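Local coordinates for protein flavin-dependent thymidylate synthase (PDB 6J61) that probably catalyses the reductive methylation of dUMP to dTMP, using methylenetetrahydrofolate as methyl donor and FAD with NADPH as reductant, at residues F81-A86 and L181-A186. Numbering follows the deposited sequence.
With FAD (flavin-adenine dinucleotide), chain N; PO4 (phosphate ion), chain F; PO4 (phosphate ion), chain L.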
ATOM      1  N   PHE A  81       5.032   8.735  11.061  1.00 35.54           N
ATOM      2  CA  PHE A  81       4.528   7.399  10.765  1.00 36.99           C
ATOM      3  C   PHE A  81       3.150   7.358  10.112  1.00 37.05           C
ATOM      4  O   PHE A  81       2.702   6.297   9.686  1.00 35.41           O
ATOM      5  CB  PHE A  81       4.551   6.522  12.029  1.00 37.02           C
ATOM      6  CG  PHE A  81       5.934   6.281  12.582  1.00 37.19           C
ATOM      7  CD1 PHE A  81       7.064   6.792  11.940  1.00 39.05           C
ATOM      8  CD2 PHE A  81       6.108   5.567  13.764  1.00 37.26           C
ATOM      9  CE1 PHE A  81       8.350   6.598  12.474  1.00 38.38           C
ATOM     10  CE2 PHE A  81       7.389   5.368  14.304  1.00 37.50           C
ATOM     11  CZ  PHE A  81       8.507   5.885  13.656  1.00 36.36           C
ATOM     12  N   ARG A  82       2.491   8.512  10.029  1.00 38.75           N
ATOM     13  CA  ARG A  82       1.178   8.602   9.391  1.00 40.16           C
ATOM     14  C   ARG A  82       1.320   8.252   7.917  1.00 38.61           C
ATOM     15  O   ARG A  82       0.334   7.976   7.241  1.00 41.05           O
ATOM     16  CB  ARG A  82       0.605  10.019   9.512  1.00 43.07           C
ATOM     17  CG  ARG A  82       0.119  10.397  10.902  1.00 48.45           C
ATOM     18  CD  ARG A  82      -1.091   9.570  11.311  1.00 53.71           C
ATOM     19  NE  ARG A  82      -1.409   9.702  12.735  1.00 56.16           N
ATOM     20  CZ  ARG A  82      -1.654  10.856  13.343  1.00 56.55           C
ATOM     21  NH1 ARG A  82      -1.623  11.992  12.653  1.00 56.60           N
ATOM     22  NH2 ARG A  82      -1.922  10.874  14.642  1.00 56.17           N
ATOM     23  N   HIS A  83       2.558   8.295   7.432  1.00 37.03           N
ATOM     24  CA  HIS A  83       2.892   7.984   6.049  1.00 35.67           C
ATOM     25  C   HIS A  83       3.130   6.486   5.969  1.00 36.35           C
ATOM     26  O   HIS A  83       4.167   5.968   6.403  1.00 36.56           O
ATOM     27  CB  HIS A  83       4.139   8.762   5.625  1.00 35.02           C
ATOM     28  CG  HIS A  83       3.955  10.247   5.669  1.00 36.27           C
ATOM     29  ND1 HIS A  83       3.622  10.990   4.558  1.00 35.16           N
ATOM     30  CD2 HIS A  83       4.003  11.122   6.703  1.00 35.74           C
ATOM     31  CE1 HIS A  83       3.472  12.256   4.904  1.00 35.07           C
ATOM     32  NE2 HIS A  83       3.697  12.363   6.200  1.00 37.14           N
ATOM     33  N   ARG A  84       2.148   5.806   5.392  1.00 36.27           N
ATOM     34  CA  ARG A  84       2.130   4.363   5.274  1.00 37.71           C
ATOM     35  C   ARG A  84       2.953   3.743   4.163  1.00 37.51           C
ATOM     36  O   ARG A  84       3.235   2.546   4.209  1.00 38.93           O
ATOM     37  CB  ARG A  84       0.674   3.910   5.131  1.00 39.80           C
ATOM     38  CG  ARG A  84      -0.200   4.243   6.332  1.00 40.05           C
ATOM     39  CD  ARG A  84      -1.677   4.232   5.963  1.00 42.57           C
ATOM     40  NE  ARG A  84      -1.985   5.276   4.984  1.00 46.73           N
ATOM     41  CZ  ARG A  84      -3.204   5.556   4.528  1.00 45.38           C
ATOM     42  NH1 ARG A  84      -4.250   4.870   4.962  1.00 44.30           N
ATOM     43  NH2 ARG A  84      -3.370   6.520   3.628  1.00 44.44           N
ATOM     44  N   THR A  85       3.343   4.539   3.175  1.00 36.11           N
ATOM     45  CA  THR A  85       4.091   4.009   2.041  1.00 35.61           C
ATOM     46  C   THR A  85       5.566   3.751   2.316  1.00 35.94           C
ATOM     47  O   THR A  85       6.329   3.450   1.402  1.00 39.30           O
ATOM     48  CB  THR A  85       3.981   4.946   0.816  1.00 36.60           C
ATOM     49  OG1 THR A  85       4.446   6.255   1.175  1.00 37.98           O
ATOM     50  CG2 THR A  85       2.529   5.027   0.319  1.00 30.60           C
ATOM     51  N   ALA A  86       5.973   3.855   3.569  1.00 32.76           N
ATOM     52  CA  ALA A  86       7.362   3.627   3.901  1.00 32.32           C
ATOM     53  C   ALA A  86       7.582   2.375   4.761  1.00 32.38           C
ATOM     54  O   ALA A  86       6.641   1.784   5.283  1.00 31.68           O
ATOM     55  CB  ALA A  86       7.923   4.855   4.611  1.00 31.39           C
ATOM     56  N   LEU A 181       7.831  15.296   1.651  1.00 32.31           N
ATOM     57  CA  LEU A 181       8.432  16.610   1.710  1.00 31.99           C
ATOM     58  C   LEU A 181       7.440  17.723   1.418  1.00 33.33           C
ATOM     59  O   LEU A 181       7.449  18.746   2.092  1.00 34.43           O
ATOM     60  CB  LEU A 181       9.599  16.668   0.742  1.00 31.81           C
ATOM     61  CG  LEU A 181      10.772  15.775   1.143  1.00 31.52           C
ATOM     62  CD1 LEU A 181      11.851  15.810   0.054  1.00 34.13           C
ATOM     63  CD2 LEU A 181      11.331  16.259   2.462  1.00 30.91           C
ATOM     64  N   LYS A 182       6.588  17.517   0.416  1.00 34.23           N
ATOM     65  CA  LYS A 182       5.575  18.496   0.044  1.00 33.70           C
ATOM     66  C   LYS A 182       4.650  18.779   1.222  1.00 34.53           C
ATOM     67  O   LYS A 182       4.266  19.923   1.452  1.00 35.21           O
ATOM     68  CB  LYS A 182       4.759  17.983  -1.147  1.00 35.02           C
ATOM     69  CG  LYS A 182       3.592  18.868  -1.571  1.00 35.22           C
ATOM     70  CD  LYS A 182       4.051  20.276  -1.941  1.00 42.05           C
ATOM     71  CE  LYS A 182       2.863  21.218  -2.222  1.00 44.61           C
ATOM     72  NZ  LYS A 182       3.273  22.648  -2.402  1.00 44.75           N
ATOM     73  N   LEU A 183       4.302  17.740   1.975  1.00 34.78           N
ATOM     74  CA  LEU A 183       3.427  17.893   3.131  1.00 36.05           C
ATOM     75  C   LEU A 183       4.125  18.395   4.390  1.00 36.73           C
ATOM     76  O   LEU A 183       3.611  19.267   5.079  1.00 36.52           O
ATOM     77  CB  LEU A 183       2.732  16.571   3.447  1.00 36.96           C
ATOM     78  CG  LEU A 183       1.628  16.168   2.469  1.00 40.83           C
ATOM     79  CD1 LEU A 183       1.232  14.715   2.705  1.00 39.23           C
ATOM     80  CD2 LEU A 183       0.437  17.109   2.635  1.00 38.97           C
ATOM     81  N   ARG A 184       5.299  17.853   4.690  1.00 37.58           N
ATOM     82  CA  ARG A 184       6.011  18.251   5.890  1.00 37.13           C
ATOM     83  C   ARG A 184       6.852  19.506   5.745  1.00 37.43           C
ATOM     84  O   ARG A 184       7.358  20.049   6.733  1.00 38.03           O
ATOM     85  CB  ARG A 184       6.861  17.089   6.375  1.00 37.81           C
ATOM     86  CG  ARG A 184       6.030  15.855   6.609  1.00 38.12           C
ATOM     87  CD  ARG A 184       4.932  16.109   7.632  1.00 37.06           C
ATOM     88  NE  ARG A 184       4.028  14.970   7.705  1.00 37.04           N
ATOM     89  CZ  ARG A 184       2.998  14.877   8.534  1.00 37.99           C
ATOM     90  NH1 ARG A 184       2.735  15.859   9.377  1.00 36.66           N
ATOM     91  NH2 ARG A 184       2.221  13.803   8.507  1.00 38.28           N
ATOM     92  N   LEU A 185       7.011  19.968   4.514  1.00 36.57           N
ATOM     93  CA  LEU A 185       7.758  21.190   4.270  1.00 36.23           C
ATOM     94  C   LEU A 185       6.741  22.344   4.287  1.00 37.24           C
ATOM     95  O   LEU A 185       7.091  23.497   4.505  1.00 39.38           O
ATOM     96  CB  LEU A 185       8.472  21.100   2.920  1.00 33.05           C
ATOM     97  CG  LEU A 185       9.988  21.326   2.873  1.00 32.95           C
ATOM     98  CD1 LEU A 185      10.632  21.026   4.213  1.00 27.23           C
ATOM     99  CD2 LEU A 185      10.591  20.455   1.776  1.00 28.61           C
ATOM    100  N   ALA A 186       5.470  22.016   4.076  1.00 38.37           N
ATOM    101  CA  ALA A 186       4.415  23.016   4.079  1.00 38.77           C
ATOM    102  C   ALA A 186       4.380  23.698   5.431  1.00 40.85           C
ATOM    103  O   ALA A 186       4.665  23.078   6.455  1.00 39.95           O
ATOM    104  CB  ALA A 186       3.075  22.365   3.801  1.00 36.92           C
TER
HETATM  105  PA  FAD N 301       1.090   8.078   2.809  1.00 68.91           P
HETATM  106  O1A FAD N 301       0.689   7.460   4.097  1.00 67.75           O
HETATM  107  O2A FAD N 301       2.668   7.825   2.562  1.00 67.78           O
HETATM  108  O5B FAD N 301       0.247   7.389   1.631  1.00 67.08           O
HETATM  109  C5B FAD N 301       0.472   8.088   0.404  1.00 64.08           C
HETATM  110  C4B FAD N 301      -0.634   7.670  -0.557  1.00 63.46           C
HETATM  111  O4B FAD N 301      -0.553   6.244  -0.779  1.00 64.98           O
HETATM  112  C3B FAD N 301      -2.005   7.933   0.043  1.00 62.68           C
HETATM  113  O3B FAD N 301      -2.493   9.250  -0.213  1.00 61.09           O
HETATM  114  C2B FAD N 301      -2.875   6.846  -0.571  1.00 62.93           C
HETATM  115  O2B FAD N 301      -3.410   7.291  -1.824  1.00 64.13           O
HETATM  116  C1B FAD N 301      -1.899   5.648  -0.719  1.00 64.38           C
HETATM  117  N9A FAD N 301      -1.990   4.661   0.402  1.00 65.76           N
HETATM  118  C8A FAD N 301      -0.948   4.227   1.187  1.00 66.32           C
HETATM  119  N7A FAD N 301      -1.362   3.360   2.071  1.00 66.46           N
HETATM  120  C5A FAD N 301      -2.689   3.168   1.925  1.00 66.28           C
HETATM  121  C6A FAD N 301      -3.671   2.363   2.580  1.00 66.30           C
HETATM  122  N6A FAD N 301      -3.315   1.538   3.629  1.00 66.07           N
HETATM  123  N1A FAD N 301      -4.954   2.421   2.155  1.00 65.60           N
HETATM  124  C2A FAD N 301      -5.319   3.217   1.138  1.00 66.21           C
HETATM  125  N3A FAD N 301      -4.431   3.992   0.494  1.00 65.71           N
HETATM  126  C4A FAD N 301      -3.125   4.001   0.848  1.00 66.07           C
HETATM  127  N1  FAD N 301      -4.435  12.867  10.616  1.00 91.60           N
HETATM  128  C2  FAD N 301      -5.205  12.549  11.670  1.00 90.70           C
HETATM  129  O2  FAD N 301      -5.239  11.385  12.031  1.00 88.13           O
HETATM  130  N3  FAD N 301      -5.948  13.458  12.348  1.00 92.28           N
HETATM  131  C4  FAD N 301      -5.967  14.794  11.999  1.00 92.83           C
HETATM  132  O4  FAD N 301      -6.644  15.599  12.620  1.00 93.48           O
HETATM  133  C4X FAD N 301      -5.131  15.216  10.827  1.00 92.32           C
HETATM  134  N5  FAD N 301      -5.071  16.473  10.390  1.00 92.73           N
HETATM  135  C5X FAD N 301      -4.305  16.832   9.319  1.00 93.15           C
HETATM  136  C6  FAD N 301      -4.281  18.203   8.883  1.00 93.54           C
HETATM  137  C7  FAD N 301      -3.506  18.583   7.790  1.00 93.77           C
HETATM  138  C7M FAD N 301      -3.512  20.040   7.365  1.00 93.87           C
HETATM  139  C8  FAD N 301      -2.717  17.610   7.082  1.00 93.23           C
HETATM  140  C8M FAD N 301      -1.870  18.006   5.892  1.00 92.64           C
HETATM  141  C9  FAD N 301      -2.720  16.263   7.486  1.00 92.76           C
HETATM  142  C9A FAD N 301      -3.510  15.838   8.607  1.00 92.52           C
HETATM  143  N10 FAD N 301      -3.543  14.471   9.045  1.00 91.44           N
HETATM  144  C10 FAD N 301      -4.342  14.134  10.144  1.00 91.90           C
HETATM  145  C1' FAD N 301      -2.758  13.402   8.376  1.00 88.61           C
HETATM  146  C2' FAD N 301      -3.388  12.898   7.052  1.00 86.15           C
HETATM  147  O2' FAD N 301      -4.737  12.471   7.258  1.00 85.57           O
HETATM  148  C3' FAD N 301      -2.546  11.730   6.480  1.00 84.57           C
HETATM  149  O3' FAD N 301      -2.626  10.593   7.359  1.00 83.80           O
HETATM  150  C4' FAD N 301      -1.051  12.147   6.297  1.00 82.81           C
HETATM  151  O4' FAD N 301      -0.957  13.479   5.756  1.00 83.31           O
HETATM  152  C5' FAD N 301      -0.343  11.177   5.354  1.00 79.85           C
HETATM  153  O5' FAD N 301      -0.736  11.492   4.019  1.00 76.43           O
HETATM  154  P   FAD N 301      -0.728  10.151   3.125  1.00 74.20           P
HETATM  155  O1P FAD N 301      -1.505   9.072   3.800  1.00 74.06           O
HETATM  156  O2P FAD N 301      -1.393  10.517   1.717  1.00 74.21           O
HETATM  157  O3P FAD N 301       0.849   9.707   2.876  1.00 72.34           O
HETATM  158  P   PO4 F 302      -0.605  14.844  12.091  1.00 74.42           P
HETATM  159  O1  PO4 F 302       0.159  16.048  11.664  1.00 74.39           O
HETATM  160  O2  PO4 F 302      -1.892  15.265  12.702  1.00 75.57           O
HETATM  161  O3  PO4 F 302       0.191  14.077  13.081  1.00 73.36           O
HETATM  162  O4  PO4 F 302      -0.879  13.986  10.914  1.00 74.91           O
HETATM  163  P   PO4 L 303      -0.825  14.935  15.975  1.00 52.77           P
HETATM  164  O1  PO4 L 303       0.605  15.182  16.296  1.00 53.61           O
HETATM  165  O2  PO4 L 303      -1.613  14.911  17.233  1.00 52.11           O
HETATM  166  O3  PO4 L 303      -0.957  13.629  15.284  1.00 54.98           O
HETATM  167  O4  PO4 L 303      -1.329  16.014  15.087  1.00 52.25           O
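R184, on helix 174-184, meets H83 through a forked pair of hydrogen bonds, from NE and NH2 to the single ring atom NE2. R184 NE lies 3.0 Å from H83 NE2, close to the imidazole plane, and R184 NH2 reaches the same NE2 at 3.1 Å, tilted from that plane; both bonds are bent. The shared acceptor lies in the guanidinium plane, while the two flat groups stand 68° apart. Bent at chi2 (-59°), the R184 chain lays the NE and NH2 edge of its guanidinium against the ring nitrogen. With an alanine here instead of H83, R184 NE and NH2 would probably lose their shared acceptor and the guanidinium would be freer to turn.

Between the two segments nonpolar contact is slight: L183 CD1 meets the ring edge at H83 CE1 (4.0 Å). FAD C5' lies over one ring face, and H83 also packs on W170 and meets F180 edge-to-face.

R82 to A86 begin the ThyX motif, and the contact lines an FAD site shared between subunits and, by prediction, the dUMP site, with R184 the predicted activating residue.

Towards the cofactor, the pyrophosphate is held by R84 N to FAD O1A (2.6 Å) and T85 OG1 to FAD O2A (2.7 Å), and FAD C5A of the adenine lies 3.6 Å above the centre of one face of the R84 guanidinium.

Phosphate ions, probably from crystallisation, sit by R82 and R184: R82 NH2 bonds O3 of phosphate L (3.0 Å) and forms a salt bridge with E90 of the second subunit, whereas R184 NH1 reaches phosphate F only weakly.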